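Local coordinates for Myo-inositol-1-phosphate synthase-related protein (Thermotoga maritima MSB8, PDB 3CIN) that is of unassigned function but belongs to the myo-inositol-1-phosphate synthase family and binds nicotinamide-adenine-dinucleotide, probably through a Rossmann-type fold, at residues L47-L51 with M383-L389. Sequence-based numbering, arbitrary orientation.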
loop_
_atom_site.group_PDB
_atom_site.type_symbol
_atom_site.label_atom_id
_atom_site.label_comp_id
_atom_site.label_asym_id
_atom_site.label_seq_id
_atom_site.Cartn_x
_atom_site.Cartn_y
_atom_site.Cartn_z
ATOM N N LEU A 47 6.560 -11.571 26.890
ATOM C CA LEU A 47 6.630 -11.443 28.335
ATOM C C LEU A 47 8.027 -11.118 28.817
ATOM O O LEU A 47 8.236 -10.931 29.992
ATOM C CB LEU A 47 6.052 -12.684 29.043
ATOM C CG LEU A 47 4.578 -12.916 28.735
ATOM C CD1 LEU A 47 4.274 -14.254 29.444
ATOM C CD2 LEU A 47 3.698 -11.754 29.195
ATOM N N ALA A 48 8.976 -10.979 27.890
ATOM C CA ALA A 48 10.307 -10.446 28.208
ATOM C C ALA A 48 10.839 -11.026 29.514
ATOM O O ALA A 48 10.938 -12.241 29.616
ATOM C CB ALA A 48 10.278 -8.968 28.223
ATOM N N ARG A 49 11.217 -10.183 30.468
ATOM C CA ARG A 49 11.800 -10.630 31.729
ATOM C C ARG A 49 10.800 -10.677 32.881
ATOM O O ARG A 49 11.204 -10.689 34.058
ATOM C CB ARG A 49 12.982 -9.761 32.090
ATOM C CG ARG A 49 14.116 -9.833 31.108
ATOM C CD ARG A 49 15.314 -9.107 31.690
ATOM N NE ARG A 49 16.083 -8.542 30.595
ATOM C CZ ARG A 49 17.116 -9.134 30.013
ATOM N NH1 ARG A 49 17.603 -10.294 30.477
ATOM N NH2 ARG A 49 17.716 -8.510 28.997
ATOM N N GLU A 50 9.509 -10.723 32.560
ATOM C CA GLU A 50 8.456 -10.749 33.595
ATOM C C GLU A 50 8.254 -12.123 34.227
ATOM O O GLU A 50 7.638 -12.233 35.276
ATOM C CB GLU A 50 7.130 -10.283 33.028
ATOM C CG GLU A 50 7.136 -8.860 32.554
ATOM C CD GLU A 50 5.750 -8.385 32.193
ATOM O OE1 GLU A 50 5.033 -8.001 33.144
ATOM O OE2 GLU A 50 5.403 -8.414 30.980
ATOM N N LEU A 51 8.749 -13.173 33.581
ATOM C CA LEU A 51 8.552 -14.532 34.118
ATOM C C LEU A 51 9.675 -14.864 35.084
ATOM O O LEU A 51 10.748 -14.265 35.025
ATOM C CB LEU A 51 8.458 -15.551 32.985
ATOM C CG LEU A 51 7.246 -15.374 32.077
ATOM C CD1 LEU A 51 7.315 -16.373 30.907
ATOM C CD2 LEU A 51 5.946 -15.501 32.931
ATOM N N MET A 383 -3.964 -14.369 29.074
ATOM C CA MET A 383 -2.720 -15.111 29.145
ATOM C C MET A 383 -1.877 -14.512 30.260
ATOM O O MET A 383 -1.354 -15.266 31.052
ATOM C CB MET A 383 -1.981 -15.066 27.815
ATOM C CG MET A 383 -0.761 -15.891 27.748
ATOM S SD MET A 383 0.688 -14.949 28.315
ATOM C CE MET A 383 0.801 -13.716 26.982
ATOM N N ARG A 384 -1.768 -13.183 30.356
ATOM C CA ARG A 384 -1.033 -12.592 31.516
ATOM C C ARG A 384 -1.604 -13.092 32.853
ATOM O O ARG A 384 -0.867 -13.478 33.751
ATOM C CB ARG A 384 -1.020 -11.091 31.467
ATOM C CG ARG A 384 -0.265 -10.482 30.274
ATOM C CD ARG A 384 -0.202 -8.957 30.378
ATOM N NE ARG A 384 0.500 -8.494 31.577
ATOM C CZ ARG A 384 1.818 -8.344 31.673
ATOM N NH1 ARG A 384 2.610 -8.535 30.618
ATOM N NH2 ARG A 384 2.343 -7.958 32.821
ATOM N N ILE A 385 -2.924 -13.111 32.984
ATOM C CA ILE A 385 -3.537 -13.538 34.229
ATOM C C ILE A 385 -3.188 -14.996 34.499
ATOM O O ILE A 385 -2.882 -15.334 35.612
ATOM C CB ILE A 385 -5.059 -13.350 34.211
ATOM C CG1 ILE A 385 -5.394 -11.858 34.231
ATOM C CG2 ILE A 385 -5.714 -14.022 35.457
ATOM C CD1 ILE A 385 -6.812 -11.515 33.675
ATOM N N TRP A 386 -3.244 -15.844 33.480
ATOM C CA TRP A 386 -2.875 -17.276 33.625
ATOM C C TRP A 386 -1.441 -17.422 34.138
ATOM O O TRP A 386 -1.141 -18.304 34.977
ATOM C CB TRP A 386 -3.018 -18.000 32.279
ATOM C CG TRP A 386 -2.666 -19.477 32.358
ATOM C CD1 TRP A 386 -3.511 -20.524 32.643
ATOM C CD2 TRP A 386 -1.364 -20.047 32.193
ATOM N NE1 TRP A 386 -2.814 -21.697 32.648
ATOM C CE2 TRP A 386 -1.497 -21.430 32.339
ATOM C CE3 TRP A 386 -0.102 -19.514 31.894
ATOM C CZ2 TRP A 386 -0.393 -22.304 32.262
ATOM C CZ3 TRP A 386 0.971 -20.369 31.815
ATOM C CH2 TRP A 386 0.824 -21.737 32.006
ATOM N N ALA A 387 -0.556 -16.559 33.652
ATOM C CA ALA A 387 0.878 -16.624 33.951
ATOM C C ALA A 387 1.203 -16.075 35.304
ATOM O O ALA A 387 2.363 -16.089 35.683
ATOM C CB ALA A 387 1.694 -15.859 32.894
ATOM N N GLY A 388 0.219 -15.534 36.014
ATOM C CA GLY A 388 0.447 -14.895 37.327
ATOM C C GLY A 388 0.932 -13.456 37.275
ATOM O O GLY A 388 1.532 -12.961 38.220
ATOM N N LEU A 389 0.660 -12.756 36.192
ATOM C CA LEU A 389 1.053 -11.369 36.054
ATOM C C LEU A 389 -0.144 -10.471 36.166
ATOM O O LEU A 389 -1.271 -10.944 36.068
ATOM C CB LEU A 389 1.737 -11.151 34.709
ATOM C CG LEU A 389 2.922 -12.070 34.414
ATOM C CD1 LEU A 389 3.353 -11.917 32.960
ATOM C CD2 LEU A 389 4.107 -11.806 35.349
#
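Leu47 makes the tightly packed floor of this contact. Leu47 CD1 meets Met383 SD tip to tip at 3.8 Å, the methionine having curled round at its second and third torsions, and Leu47 CD2 lies 3.8 Å from Leu389 CD1. Tyr362 of helix 356-362 packs against both Leu47 and Met383. Leu51 makes a looser contact, CD2 4.3 Å from Ala387 CB. The loop segment is a type II' turn from Leu47 to Glu50, between helix 23-36 and strand 58-65; facing it, helix 376-386 ends in a Schellman motif with Gly388 at positive phi, after which Leu389 points its side chain at the turn. On the solvent side, the exposed Glu50 reaches the buried Arg384 in a two-pronged salt bridge: Arg384 NH2 donates to Glu50 OE1 (2.7 Å) and NH1 to OE2 (2.8 Å), both nearly straight and on the syn sides of the carboxylate. The oxygens lie close to the guanidinium plane although the two groups are tilted by 27°, and the nitrogens approach about 20° out of the carboxylate plane. A bend at chi3 (61°) turns the arginine tip toward Glu50, Leu389 CD1 sits above one guanidinium face, offset toward the rim, and bonds from NE to Lys390 O and between NH1 and Tyr380 OH help fix the group's rotation.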